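Local coordinates for protein homospermidine synthase (Legionella pneumophila subsp. pneumophila str. Philadelphia 1, PDB 2PH5) that probably catalyses the formation of homospermidine and binds NAD through a Rossmann-type nucleotide-binding domain, at residues 244-249 with 460-465; 445-450 with 466-471; 198-203 with 311-316; 239-244 with 316-321. All blocks are in the same frame, centred on the assembly; numbering follows the deposited sequence.

All four contacts lie on the same side of the chain's centre. Contacts 3 and 4 share T316 on strand 311-322, with centres about 12 Å apart: contact 3 pairs that strand with its parallel neighbour 202-213 in the mixed sheet, while contact 4 bridges it to strand 238-242 of a three-stranded antiparallel sheet. The loop that follows strand 238-242 carries G244, shared by contacts 4 and 1, and meets the C-terminal segment 460-465. Contact 2, whose centre is about 11 Å from that of contact 1, alternates with it along the chain and packs a turn on helix 466-469. Contacts 3 and 4 join strands of the saccharopine dehydrogenase-like C-terminal domain; contacts 1 and 2 bring the tail against them.

Contact 1: residues 244-249 with 460-465; sequences GTHEAH and LSDPWQ
H246 points its imidazole at the turn D462-Q465, and the ring carries much of this contact. From CB, CG is placed between the backbone N and the carbonyl carbon (chi1 82°), which turns the ring towards D462 and W464. CD2 then lies 3.4 Å from D462 OD1, close to the ring plane, and the ring and carboxylate planes are 60° apart. CE1 approaches W464 O at 3.6 Å and also packs on K201. At the tip, NE2 donates a 2.7 Å hydrogen bond to W464 O, arriving from above the carbonyl plane rather than within it. A water bonded to E247 OE1 makes a second bond to the same W464 O, so this carbonyl is gripped twice. The Q465 side chain slides past H246 towards A248 and H249, where it buries more surface than any other residue here. On its own side, D462 OD2 accepts from W464 N at 3.0 Å, fixing the carboxylate beside the histidine. E247 OE2 is hydrogen-bonded to F466 N, and OE1 to T316. An Asx turn at D462, within a type I turn, thus leads to Q465 at the N-cap of helix 466-469.

Contact 2: residues 445-450 with 466-471; sequences TPLKNR and FFNIRV
P446 and L447 press against N468 and I469, and these touches, one apolar and one on an amide, form the tight part of the contact. P446 CG meets I469 CG1 at 3.7 Å, the two side chains crossing at a slant. Next to it, L447 CD1 stands directly above the carboxamide plane of N468, 3.4 Å from CG and at similar range from OD1 and ND2. With its CG beside the backbone N (chi1 -60°), N468 turns its amide towards the leucine, while OD1 is hydrogen-bonded to the backbone N of D459. The far end is looser. R450, bent at chi2 (-79°), folds back so that NE donates to P446 O over 3.0 Å, in the carbonyl plane. Its NH1 comes within 3.1 Å of N468 O, but the angle is too poor for a hydrogen bond, and N468 CA lies at the guanidinium edge. NH2 makes long, weak ion pairs with E456 and with E338 of the second subunit. K448, which ends the turn, and N449 after it are exposed to solvent. On the helix side, I469 is backed by strand 275-278, pairing its backbone with R277. A type I beta turn, T445-K448, thus packs on the short helix 466-469 in the C-terminal tail of the chain.

Contact 3: residues 198-203 with 311-316; sequences LGIKVI and LLYRPT
The Y313 ring points its edge at I200, whose carbonyl O lies in the ring plane, while one ring face is covered by P315 N, 3.9 Å above it and displaced towards the rim. Because CG is anti to the backbone N (chi1 167°), the ring extends across to the facing segment. Its hydroxyl donates to I200 O at 2.7 Å, tilted 25° from the carbonyl plane, and also packs on I200 CB at 3.5 Å. The Y313 side chain also touches A195 and M196 of helix 188-197. Further along, the backbones become a parallel pair: T316 N donates to K201 O at 3.1 Å, and I203 N to T316 O at 2.8 Å, nearly straight along the carbonyl direction. Both bonds flank the V202-T316 bridge, at which the two side chains lie side by side, V202 CG2 4.1 Å from T316 CB. V202 CA also brings its hydrogen to T316 O, 3.3 Å away. P315 CB lies 3.8 Å from K201 O. K201 and V202 form a classic beta bulge opposite M364. Y313 OH thus supplies I200 O, just before the strand starts, with a donor, while backbone N-H groups serve K201 O and T316 O.

Contact 4: residues 239-244 with 316-321; sequences AEIGWG and TVHYAY
G242 and V317 form an antiparallel hydrogen-bonded pair, a single bridge by which strand 238-242 of a small antiparallel sheet meets strand 311-322 of the mixed sheet; the local strand axes run at 145°. Both polar backbone atoms of G242 are used: N donates to V317 O at 2.8 Å, and O accepts from V317 N at 3.0 Å. That same oxygen is approached by T316 CA at 2.9 Å in a CA-H...O contact. G244 N donates to T316 OG1 over 2.7 Å, and the hydroxyl is also hydrogen-bonded to E247 OE1. A water accepts from Y319 N at 2.8 Å and bonds only weakly to E240 O. Alongside, I241 CG2 packs against T316 CG2 and H318 CD2, the side chains pointing the same way. With CG between the backbone N and the carbonyl carbon (chi1 69°), the H318 ring leans towards the residue that follows. There ND1 donates to Y319 O at 3.2 Å, reaching it from well above the carbonyl plane.

Contact 1: residues 244-249 with 460-465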
loop_
_atom_site.group_PDB
_atom_site.type_symbol
_atom_site.label_atom_id
_atom_site.label_comp_id
_atom_site.label_asym_id
_atom_site.label_seq_id
_atom_site.Cartn_x
_atom_site.Cartn_y
_atom_site.Cartn_z
ATOM N N GLY A 244 -0.563 18.939 -22.080
ATOM C CA GLY A 244 -0.501 20.386 -22.126
ATOM C C GLY A 244 0.562 20.884 -23.087
ATOM O O GLY A 244 1.577 20.221 -23.294
ATOM N N THR A 245 0.331 22.055 -23.676
ATOM C CA THR A 245 1.281 22.638 -24.620
ATOM C C THR A 245 2.617 23.055 -23.990
ATOM O O THR A 245 3.587 23.268 -24.705
ATOM C CB THR A 245 0.665 23.851 -25.343
ATOM O OG1 THR A 245 -0.073 24.646 -24.410
ATOM C CG2 THR A 245 -0.264 23.391 -26.456
ATOM N N HIS A 246 2.681 23.154 -22.665
ATOM C CA HIS A 246 3.934 23.541 -22.021
ATOM C C HIS A 246 4.884 22.364 -21.868
ATOM O O HIS A 246 6.095 22.562 -21.790
ATOM C CB HIS A 246 3.687 24.131 -20.630
ATOM C CG HIS A 246 3.504 23.097 -19.562
ATOM N ND1 HIS A 246 2.380 22.303 -19.479
ATOM C CD2 HIS A 246 4.331 22.682 -18.571
ATOM C CE1 HIS A 246 2.524 21.443 -18.486
ATOM N NE2 HIS A 246 3.699 21.652 -17.918
ATOM N N GLU A 247 4.335 21.150 -21.804
ATOM C CA GLU A 247 5.138 19.936 -21.640
ATOM C C GLU A 247 6.303 19.910 -22.603
ATOM O O GLU A 247 6.131 20.031 -23.819
ATOM C CB GLU A 247 4.288 18.677 -21.861
ATOM C CG GLU A 247 3.102 18.519 -20.919
ATOM C CD GLU A 247 3.502 18.291 -19.467
ATOM O OE1 GLU A 247 2.590 18.141 -18.628
ATOM O OE2 GLU A 247 4.713 18.261 -19.163
ATOM N N ALA A 248 7.495 19.732 -22.052
ATOM C CA ALA A 248 8.712 19.705 -22.850
ATOM C C ALA A 248 9.404 18.346 -22.823
ATOM O O ALA A 248 10.495 18.191 -23.371
ATOM C CB ALA A 248 9.667 20.794 -22.347
ATOM N N HIS A 249 8.765 17.364 -22.194
ATOM C CA HIS A 249 9.328 16.011 -22.084
ATOM C C HIS A 249 8.330 14.960 -22.565
ATOM O O HIS A 249 7.129 15.108 -22.375
ATOM C CB HIS A 249 9.700 15.740 -20.626
ATOM C CG HIS A 249 10.766 16.647 -20.099
ATOM N ND1 HIS A 249 12.109 16.363 -20.222
ATOM C CD2 HIS A 249 10.690 17.843 -19.467
ATOM C CE1 HIS A 249 12.814 17.344 -19.686
ATOM N NE2 HIS A 249 11.978 18.254 -19.220
ATOM N N LEU A 460 14.620 21.510 -13.287
ATOM C CA LEU A 460 14.580 22.703 -12.443
ATOM C C LEU A 460 14.011 23.914 -13.168
ATOM O O LEU A 460 13.548 24.863 -12.541
ATOM C CB LEU A 460 15.987 23.032 -11.939
ATOM C CG LEU A 460 16.617 21.933 -11.077
ATOM C CD1 LEU A 460 18.068 22.279 -10.759
ATOM C CD2 LEU A 460 15.802 21.775 -9.804
ATOM N N SER A 461 14.050 23.865 -14.494
ATOM C CA SER A 461 13.560 24.942 -15.340
ATOM C C SER A 461 12.073 25.225 -15.153
ATOM O O SER A 461 11.645 26.377 -15.092
ATOM C CB SER A 461 13.833 24.592 -16.801
ATOM O OG SER A 461 12.903 25.224 -17.659
ATOM N N ASP A 462 11.283 24.169 -15.068
ATOM C CA ASP A 462 9.849 24.322 -14.915
ATOM C C ASP A 462 9.315 23.173 -14.077
ATOM O O ASP A 462 9.154 22.050 -14.563
ATOM C CB ASP A 462 9.190 24.327 -16.289
ATOM C CG ASP A 462 7.694 24.415 -16.205
ATOM O OD1 ASP A 462 7.032 24.239 -17.250
ATOM O OD2 ASP A 462 7.178 24.661 -15.093
ATOM N N PRO A 463 9.015 23.452 -12.803
ATOM C CA PRO A 463 8.500 22.457 -11.864
ATOM C C PRO A 463 7.190 21.838 -12.307
ATOM O O PRO A 463 6.869 20.705 -11.954
ATOM C CB PRO A 463 8.370 23.250 -10.567
ATOM C CG PRO A 463 8.018 24.615 -11.050
ATOM C CD PRO A 463 8.931 24.809 -12.233
ATOM N N TRP A 464 6.436 22.574 -13.106
ATOM C CA TRP A 464 5.157 22.059 -13.556
ATOM C C TRP A 464 5.238 21.113 -14.743
ATOM O O TRP A 464 4.236 20.866 -15.403
ATOM C CB TRP A 464 4.243 23.225 -13.861
ATOM C CG TRP A 464 4.155 24.140 -12.707
ATOM C CD1 TRP A 464 4.346 25.486 -12.721
ATOM C CD2 TRP A 464 3.818 23.788 -11.359
ATOM N NE1 TRP A 464 4.143 26.005 -11.464
ATOM C CE2 TRP A 464 3.816 24.985 -10.608
ATOM C CE3 TRP A 464 3.515 22.580 -10.714
ATOM C CZ2 TRP A 464 3.519 25.014 -9.236
ATOM C CZ3 TRP A 464 3.220 22.608 -9.350
ATOM C CH2 TRP A 464 3.224 23.823 -8.627
ATOM N N GLN A 465 6.424 20.577 -15.013
ATOM C CA GLN A 465 6.597 19.637 -16.117
ATOM C C GLN A 465 6.222 18.234 -15.663
ATOM O O GLN A 465 6.630 17.799 -14.584
ATOM C CB GLN A 465 8.056 19.621 -16.591
ATOM C CG GLN A 465 8.461 20.845 -17.382
ATOM C CD GLN A 465 7.966 20.806 -18.808
ATOM O OE1 GLN A 465 7.510 21.811 -19.344
ATOM N NE2 GLN A 465 8.073 19.651 -19.437
HETATM O O HOH W 1 2.492 18.288 -15.814
#

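Contact 2: residues 445-450 with 466-471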
loop_
_atom_site.group_PDB
_atom_site.type_symbol
_atom_site.label_atom_id
_atom_site.label_comp_id
_atom_site.label_asym_id
_atom_site.label_seq_id
_atom_site.Cartn_x
_atom_site.Cartn_y
_atom_site.Cartn_z
ATOM N N THR A 445 5.614 22.669 -4.739
ATOM C CA THR A 445 5.848 22.308 -6.132
ATOM C C THR A 445 6.442 20.911 -6.065
ATOM O O THR A 445 6.980 20.518 -5.038
ATOM C CB THR A 445 6.866 23.219 -6.861
ATOM O OG1 THR A 445 8.176 22.653 -6.741
ATOM C CG2 THR A 445 6.861 24.617 -6.276
ATOM N N PRO A 446 6.344 20.136 -7.155
ATOM C CA PRO A 446 6.906 18.778 -7.133
ATOM C C PRO A 446 8.427 18.781 -7.102
ATOM O O PRO A 446 9.059 17.729 -7.150
ATOM C CB PRO A 446 6.355 18.154 -8.413
ATOM C CG PRO A 446 6.221 19.319 -9.327
ATOM C CD PRO A 446 5.643 20.399 -8.425
ATOM N N LEU A 447 9.000 19.974 -7.006
ATOM C CA LEU A 447 10.451 20.123 -6.991
ATOM C C LEU A 447 11.055 20.275 -5.595
ATOM O O LEU A 447 12.247 20.036 -5.407
ATOM C CB LEU A 447 10.853 21.310 -7.866
ATOM C CG LEU A 447 11.711 21.013 -9.094
ATOM C CD1 LEU A 447 11.196 19.801 -9.836
ATOM C CD2 LEU A 447 11.710 22.241 -10.004
ATOM N N LYS A 448 10.249 20.667 -4.617
ATOM C CA LYS A 448 10.777 20.831 -3.273
ATOM C C LYS A 448 10.458 19.665 -2.351
ATOM O O LYS A 448 9.684 18.774 -2.705
ATOM C CB LYS A 448 10.288 22.146 -2.663
ATOM C CG LYS A 448 8.815 22.401 -2.803
ATOM C CD LYS A 448 8.583 23.856 -3.180
ATOM C CE LYS A 448 9.255 24.812 -2.205
ATOM N NZ LYS A 448 9.174 26.216 -2.701
ATOM N N ASN A 449 11.074 19.683 -1.169
ATOM C CA ASN A 449 10.919 18.635 -0.161
ATOM C C ASN A 449 11.387 17.311 -0.740
ATOM O O ASN A 449 11.102 16.243 -0.199
ATOM C CB ASN A 449 9.468 18.512 0.298
ATOM C CG ASN A 449 8.949 19.787 0.923
ATOM O OD1 ASN A 449 9.567 20.343 1.833
ATOM N ND2 ASN A 449 7.800 20.259 0.439
ATOM N N ARG A 450 12.110 17.401 -1.851
ATOM C CA ARG A 450 12.643 16.231 -2.526
ATOM C C ARG A 450 13.638 15.511 -1.644
ATOM O O ARG A 450 14.247 16.106 -0.752
ATOM C CB ARG A 450 13.335 16.641 -3.826
ATOM C CG ARG A 450 12.394 16.916 -4.987
ATOM C CD ARG A 450 11.924 15.626 -5.622
ATOM N NE ARG A 450 11.351 15.868 -6.937
ATOM C CZ ARG A 450 11.212 14.933 -7.868
ATOM N NH1 ARG A 450 10.684 15.232 -9.042
ATOM N NH2 ARG A 450 11.610 13.696 -7.634
ATOM N N PHE A 466 5.468 17.515 -16.488
ATOM C CA PHE A 466 5.063 16.159 -16.137
ATOM C C PHE A 466 6.293 15.322 -15.765
ATOM O O PHE A 466 6.223 14.414 -14.934
ATOM C CB PHE A 466 4.300 15.511 -17.297
ATOM C CG PHE A 466 3.663 14.195 -16.941
ATOM C CD1 PHE A 466 4.067 13.020 -17.571
ATOM C CD2 PHE A 466 2.667 14.126 -15.958
ATOM C CE1 PHE A 466 3.496 11.801 -17.229
ATOM C CE2 PHE A 466 2.091 12.908 -15.611
ATOM C CZ PHE A 466 2.505 11.741 -16.246
ATOM N N PHE A 467 7.425 15.657 -16.370
ATOM C CA PHE A 467 8.684 14.972 -16.107
ATOM C C PHE A 467 9.007 14.995 -14.597
ATOM O O PHE A 467 9.603 14.051 -14.074
ATOM C CB PHE A 467 9.796 15.663 -16.908
ATOM C CG PHE A 467 11.094 14.912 -16.943
ATOM C CD1 PHE A 467 11.223 13.742 -17.678
ATOM C CD2 PHE A 467 12.203 15.403 -16.270
ATOM C CE1 PHE A 467 12.444 13.072 -17.745
ATOM C CE2 PHE A 467 13.428 14.745 -16.328
ATOM C CZ PHE A 467 13.551 13.576 -17.067
ATOM N N ASN A 468 8.609 16.065 -13.903
ATOM C CA ASN A 468 8.864 16.188 -12.461
ATOM C C ASN A 468 7.742 15.609 -11.598
ATOM O O ASN A 468 7.980 15.148 -10.481
ATOM C CB ASN A 468 9.048 17.654 -12.042
ATOM C CG ASN A 468 10.213 18.327 -12.733
ATOM O OD1 ASN A 468 11.341 17.819 -12.729
ATOM N ND2 ASN A 468 9.952 19.490 -13.321
ATOM N N ILE A 469 6.519 15.646 -12.114
ATOM C CA ILE A 469 5.370 15.156 -11.366
ATOM C C ILE A 469 5.276 13.631 -11.319
ATOM O O ILE A 469 5.036 13.055 -10.257
ATOM C CB ILE A 469 4.073 15.781 -11.927
ATOM C CG1 ILE A 469 4.116 17.296 -11.672
ATOM C CG2 ILE A 469 2.844 15.153 -11.262
ATOM C CD1 ILE A 469 3.159 18.117 -12.511
ATOM N N ARG A 470 5.484 12.972 -12.452
ATOM C CA ARG A 470 5.423 11.523 -12.454
ATOM C C ARG A 470 6.565 10.917 -11.646
ATOM O O ARG A 470 7.734 11.197 -11.897
ATOM C CB ARG A 470 5.489 10.960 -13.865
ATOM C CG ARG A 470 5.320 9.459 -13.861
ATOM C CD ARG A 470 5.774 8.870 -15.137
ATOM N NE ARG A 470 5.618 7.426 -15.161
ATOM C CZ ARG A 470 5.703 6.710 -16.273
ATOM N NH1 ARG A 470 5.554 5.391 -16.242
ATOM N NH2 ARG A 470 5.926 7.326 -17.427
ATOM N N VAL A 471 6.208 10.075 -10.686
ATOM C CA VAL A 471 7.180 9.417 -9.832
ATOM C C VAL A 471 7.863 8.300 -10.607
ATOM O O VAL A 471 7.365 7.180 -10.663
ATOM C CB VAL A 471 6.489 8.843 -8.581
ATOM C CG1 VAL A 471 7.493 8.117 -7.698
ATOM C CG2 VAL A 471 5.823 9.972 -7.815
#

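Contact 3: residues 198-203 with 311-316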
loop_
_atom_site.group_PDB
_atom_site.type_symbol
_atom_site.label_atom_id
_atom_site.label_comp_id
_atom_site.label_asym_id
_atom_site.label_seq_id
_atom_site.Cartn_x
_atom_site.Cartn_y
_atom_site.Cartn_z
ATOM N N LEU A 198 -4.033 33.303 -17.275
ATOM C CA LEU A 198 -3.631 33.118 -15.877
ATOM C C LEU A 198 -2.380 32.250 -15.696
ATOM O O LEU A 198 -1.912 32.066 -14.575
ATOM C CB LEU A 198 -4.785 32.525 -15.063
ATOM C CG LEU A 198 -5.741 33.534 -14.421
ATOM C CD1 LEU A 198 -5.964 34.724 -15.344
ATOM C CD2 LEU A 198 -7.044 32.842 -14.100
ATOM N N GLY A 199 -1.846 31.708 -16.789
ATOM C CA GLY A 199 -0.634 30.902 -16.700
ATOM C C GLY A 199 -0.771 29.465 -16.228
ATOM O O GLY A 199 0.209 28.828 -15.836
ATOM N N ILE A 200 -1.994 28.955 -16.271
ATOM C CA ILE A 200 -2.269 27.595 -15.863
ATOM C C ILE A 200 -1.594 26.635 -16.817
ATOM O O ILE A 200 -1.928 26.585 -18.001
ATOM C CB ILE A 200 -3.764 27.309 -15.884
ATOM C CG1 ILE A 200 -4.506 28.388 -15.092
ATOM C CG2 ILE A 200 -4.034 25.937 -15.288
ATOM C CD1 ILE A 200 -4.085 28.482 -13.643
ATOM N N LYS A 201 -0.642 25.872 -16.296
ATOM C CA LYS A 201 0.085 24.906 -17.106
ATOM C C LYS A 201 -0.437 23.490 -16.891
ATOM O O LYS A 201 -0.340 22.642 -17.778
ATOM C CB LYS A 201 1.573 24.955 -16.764
ATOM C CG LYS A 201 2.264 26.247 -17.148
ATOM C CD LYS A 201 3.702 26.235 -16.659
ATOM C CE LYS A 201 4.482 27.421 -17.173
ATOM N NZ LYS A 201 5.925 27.228 -16.875
ATOM N N VAL A 202 -0.993 23.239 -15.711
ATOM C CA VAL A 202 -1.510 21.919 -15.394
ATOM C C VAL A 202 -2.599 21.960 -14.322
ATOM O O VAL A 202 -2.506 22.704 -13.342
ATOM C CB VAL A 202 -0.352 20.970 -14.949
ATOM C CG1 VAL A 202 0.490 21.642 -13.891
ATOM C CG2 VAL A 202 -0.902 19.649 -14.417
ATOM N N ILE A 203 -3.640 21.157 -14.537
ATOM C CA ILE A 203 -4.766 21.047 -13.620
ATOM C C ILE A 203 -4.889 19.602 -13.136
ATOM O O ILE A 203 -4.936 18.676 -13.941
ATOM C CB ILE A 203 -6.106 21.406 -14.307
ATOM C CG1 ILE A 203 -6.158 22.890 -14.679
ATOM C CG2 ILE A 203 -7.263 21.056 -13.384
ATOM C CD1 ILE A 203 -7.511 23.322 -15.259
ATOM N N LEU A 311 -3.341 24.590 -32.542
ATOM C CA LEU A 311 -3.500 24.812 -31.114
ATOM C C LEU A 311 -2.465 25.802 -30.620
ATOM O O LEU A 311 -1.298 25.756 -31.013
ATOM C CB LEU A 311 -3.372 23.508 -30.321
ATOM C CG LEU A 311 -1.974 22.968 -30.030
ATOM C CD1 LEU A 311 -2.078 21.759 -29.116
ATOM C CD2 LEU A 311 -1.286 22.601 -31.337
ATOM N N LEU A 312 -2.913 26.703 -29.755
ATOM C CA LEU A 312 -2.054 27.719 -29.176
ATOM C C LEU A 312 -1.813 27.380 -27.707
ATOM O O LEU A 312 -0.678 27.406 -27.235
ATOM C CB LEU A 312 -2.731 29.085 -29.287
ATOM C CG LEU A 312 -3.234 29.452 -30.686
ATOM C CD1 LEU A 312 -3.994 30.777 -30.634
ATOM C CD2 LEU A 312 -2.054 29.547 -31.645
ATOM N N TYR A 313 -2.893 27.046 -27.003
ATOM C CA TYR A 313 -2.829 26.721 -25.586
ATOM C C TYR A 313 -3.671 25.530 -25.146
ATOM O O TYR A 313 -4.757 25.274 -25.675
ATOM C CB TYR A 313 -3.266 27.916 -24.757
ATOM C CG TYR A 313 -3.526 27.567 -23.313
ATOM C CD1 TYR A 313 -2.469 27.328 -22.432
ATOM C CD2 TYR A 313 -4.835 27.511 -22.814
ATOM C CE1 TYR A 313 -2.710 27.054 -21.082
ATOM C CE2 TYR A 313 -5.088 27.237 -21.471
ATOM C CZ TYR A 313 -4.024 27.018 -20.614
ATOM O OH TYR A 313 -4.263 26.825 -19.279
ATOM N N ARG A 314 -3.171 24.835 -24.133
ATOM C CA ARG A 314 -3.846 23.678 -23.587
ATOM C C ARG A 314 -3.067 23.199 -22.376
ATOM O O ARG A 314 -1.872 22.936 -22.460
ATOM C CB ARG A 314 -3.898 22.573 -24.631
ATOM C CG ARG A 314 -4.520 21.292 -24.149
ATOM C CD ARG A 314 -4.135 20.143 -25.069
ATOM N NE ARG A 314 -4.838 20.189 -26.342
ATOM C CZ ARG A 314 -4.440 19.553 -27.437
ATOM N NH1 ARG A 314 -3.333 18.821 -27.415
ATOM N NH2 ARG A 314 -5.156 19.641 -28.547
ATOM N N PRO A 315 -3.734 23.102 -21.222
ATOM C CA PRO A 315 -3.070 22.642 -20.000
ATOM C C PRO A 315 -3.065 21.122 -19.925
ATOM O O PRO A 315 -3.812 20.452 -20.637
ATOM C CB PRO A 315 -3.925 23.258 -18.900
ATOM C CG PRO A 315 -5.301 23.173 -19.490
ATOM C CD PRO A 315 -5.078 23.636 -20.923
ATOM N N THR A 316 -2.205 20.580 -19.076
ATOM C CA THR A 316 -2.152 19.141 -18.888
ATOM C C THR A 316 -3.231 18.857 -17.843
ATOM O O THR A 316 -3.372 19.606 -16.870
ATOM C CB THR A 316 -0.749 18.697 -18.385
ATOM O OG1 THR A 316 0.167 18.690 -19.485
ATOM C CG2 THR A 316 -0.797 17.307 -17.760
#

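Contact 4: residues 239-244 with 316-321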
loop_
_atom_site.group_PDB
_atom_site.type_symbol
_atom_site.label_atom_id
_atom_site.label_comp_id
_atom_site.label_asym_id
_atom_site.label_seq_id
_atom_site.Cartn_x
_atom_site.Cartn_y
_atom_site.Cartn_z
ATOM N N ALA A 239 -2.933 4.529 -18.190
ATOM C CA ALA A 239 -2.944 5.936 -17.785
ATOM C C ALA A 239 -3.348 6.873 -18.932
ATOM O O ALA A 239 -2.764 6.822 -20.019
ATOM C CB ALA A 239 -1.567 6.331 -17.248
ATOM N N GLU A 240 -4.353 7.716 -18.677
ATOM C CA GLU A 240 -4.856 8.683 -19.660
ATOM C C GLU A 240 -4.516 10.100 -19.208
ATOM O O GLU A 240 -4.816 10.485 -18.076
ATOM C CB GLU A 240 -6.371 8.550 -19.829
ATOM C CG GLU A 240 -6.934 9.368 -20.987
ATOM C CD GLU A 240 -8.440 9.241 -21.113
ATOM O OE1 GLU A 240 -8.928 8.129 -21.409
ATOM O OE2 GLU A 240 -9.140 10.251 -20.912
ATOM N N ILE A 241 -3.909 10.883 -20.098
ATOM C CA ILE A 241 -3.482 12.234 -19.750
ATOM C C ILE A 241 -3.713 13.305 -20.819
ATOM O O ILE A 241 -3.401 13.101 -21.991
ATOM C CB ILE A 241 -1.976 12.230 -19.418
ATOM C CG1 ILE A 241 -1.646 11.076 -18.471
ATOM C CG2 ILE A 241 -1.575 13.556 -18.803
ATOM C CD1 ILE A 241 -0.163 10.805 -18.332
ATOM N N GLY A 242 -4.257 14.446 -20.402
ATOM C CA GLY A 242 -4.464 15.547 -21.330
ATOM C C GLY A 242 -3.104 16.208 -21.483
ATOM O O GLY A 242 -2.562 16.743 -20.513
ATOM N N TRP A 243 -2.531 16.163 -22.683
ATOM C CA TRP A 243 -1.208 16.742 -22.891
ATOM C C TRP A 243 -1.202 18.261 -23.029
ATOM O O TRP A 243 -1.760 18.805 -23.978
ATOM C CB TRP A 243 -0.543 16.120 -24.113
ATOM C CG TRP A 243 0.951 16.046 -23.993
ATOM C CD1 TRP A 243 1.870 16.399 -24.940
ATOM C CD2 TRP A 243 1.700 15.546 -22.877
ATOM N NE1 TRP A 243 3.143 16.150 -24.485
ATOM C CE2 TRP A 243 3.067 15.624 -23.223
ATOM C CE3 TRP A 243 1.347 15.038 -21.617
ATOM C CZ2 TRP A 243 4.086 15.213 -22.354
ATOM C CZ3 TRP A 243 2.359 14.632 -20.754
ATOM C CH2 TRP A 243 3.715 14.722 -21.129
ATOM N N GLY A 244 -0.563 18.939 -22.080
ATOM C CA GLY A 244 -0.501 20.386 -22.126
ATOM C C GLY A 244 0.562 20.884 -23.087
ATOM O O GLY A 244 1.577 20.221 -23.294
ATOM N N THR A 316 -2.205 20.580 -19.076
ATOM C CA THR A 316 -2.152 19.141 -18.888
ATOM C C THR A 316 -3.231 18.857 -17.843
ATOM O O THR A 316 -3.372 19.606 -16.870
ATOM C CB THR A 316 -0.749 18.697 -18.385
ATOM O OG1 THR A 316 0.167 18.690 -19.485
ATOM C CG2 THR A 316 -0.797 17.307 -17.760
ATOM N N VAL A 317 -4.010 17.804 -18.067
ATOM C CA VAL A 317 -5.081 17.437 -17.151
ATOM C C VAL A 317 -5.135 15.936 -16.903
ATOM O O VAL A 317 -5.181 15.141 -17.844
ATOM C CB VAL A 317 -6.473 17.853 -17.685
ATOM C CG1 VAL A 317 -7.541 17.545 -16.635
ATOM C CG2 VAL A 317 -6.483 19.334 -18.043
ATOM N N HIS A 318 -5.137 15.567 -15.628
ATOM C CA HIS A 318 -5.220 14.181 -15.228
ATOM C C HIS A 318 -5.598 14.088 -13.754
ATOM O O HIS A 318 -5.628 15.096 -13.046
ATOM C CB HIS A 318 -3.903 13.436 -15.515
ATOM C CG HIS A 318 -2.753 13.847 -14.649
ATOM N ND1 HIS A 318 -2.698 13.559 -13.301
ATOM C CD2 HIS A 318 -1.589 14.470 -14.950
ATOM C CE1 HIS A 318 -1.546 13.984 -12.813
ATOM N NE2 HIS A 318 -0.854 14.540 -13.791
ATOM N N TYR A 319 -5.888 12.868 -13.314
ATOM C CA TYR A 319 -6.323 12.572 -11.956
ATOM C C TYR A 319 -5.138 12.147 -11.057
ATOM O O TYR A 319 -4.241 11.431 -11.497
ATOM C CB TYR A 319 -7.385 11.453 -12.050
ATOM C CG TYR A 319 -8.284 11.231 -10.844
ATOM C CD1 TYR A 319 -9.099 10.091 -10.756
ATOM C CD2 TYR A 319 -8.320 12.148 -9.790
ATOM C CE1 TYR A 319 -9.926 9.871 -9.637
ATOM C CE2 TYR A 319 -9.136 11.945 -8.675
ATOM C CZ TYR A 319 -9.935 10.806 -8.606
ATOM O OH TYR A 319 -10.747 10.618 -7.505
ATOM N N ALA A 320 -5.135 12.619 -9.810
ATOM C CA ALA A 320 -4.108 12.287 -8.809
ATOM C C ALA A 320 -4.914 11.810 -7.597
ATOM O O ALA A 320 -5.221 12.589 -6.688
ATOM C CB ALA A 320 -3.289 13.536 -8.446
ATOM N N TYR A 321 -5.258 10.528 -7.601
ATOM C CA TYR A 321 -6.092 9.925 -6.564
ATOM C C TYR A 321 -5.377 9.135 -5.483
ATOM O O TYR A 321 -4.456 8.369 -5.752
ATOM C CB TYR A 321 -7.117 8.996 -7.225
ATOM C CG TYR A 321 -8.162 8.395 -6.299
ATOM C CD1 TYR A 321 -8.585 7.078 -6.464
ATOM C CD2 TYR A 321 -8.791 9.166 -5.313
ATOM C CE1 TYR A 321 -9.605 6.544 -5.686
ATOM C CE2 TYR A 321 -9.822 8.635 -4.526
ATOM C CZ TYR A 321 -10.223 7.323 -4.722
ATOM O OH TYR A 321 -11.246 6.796 -3.965
HETATM O O HOH W 2 -6.269 10.695 -15.078
#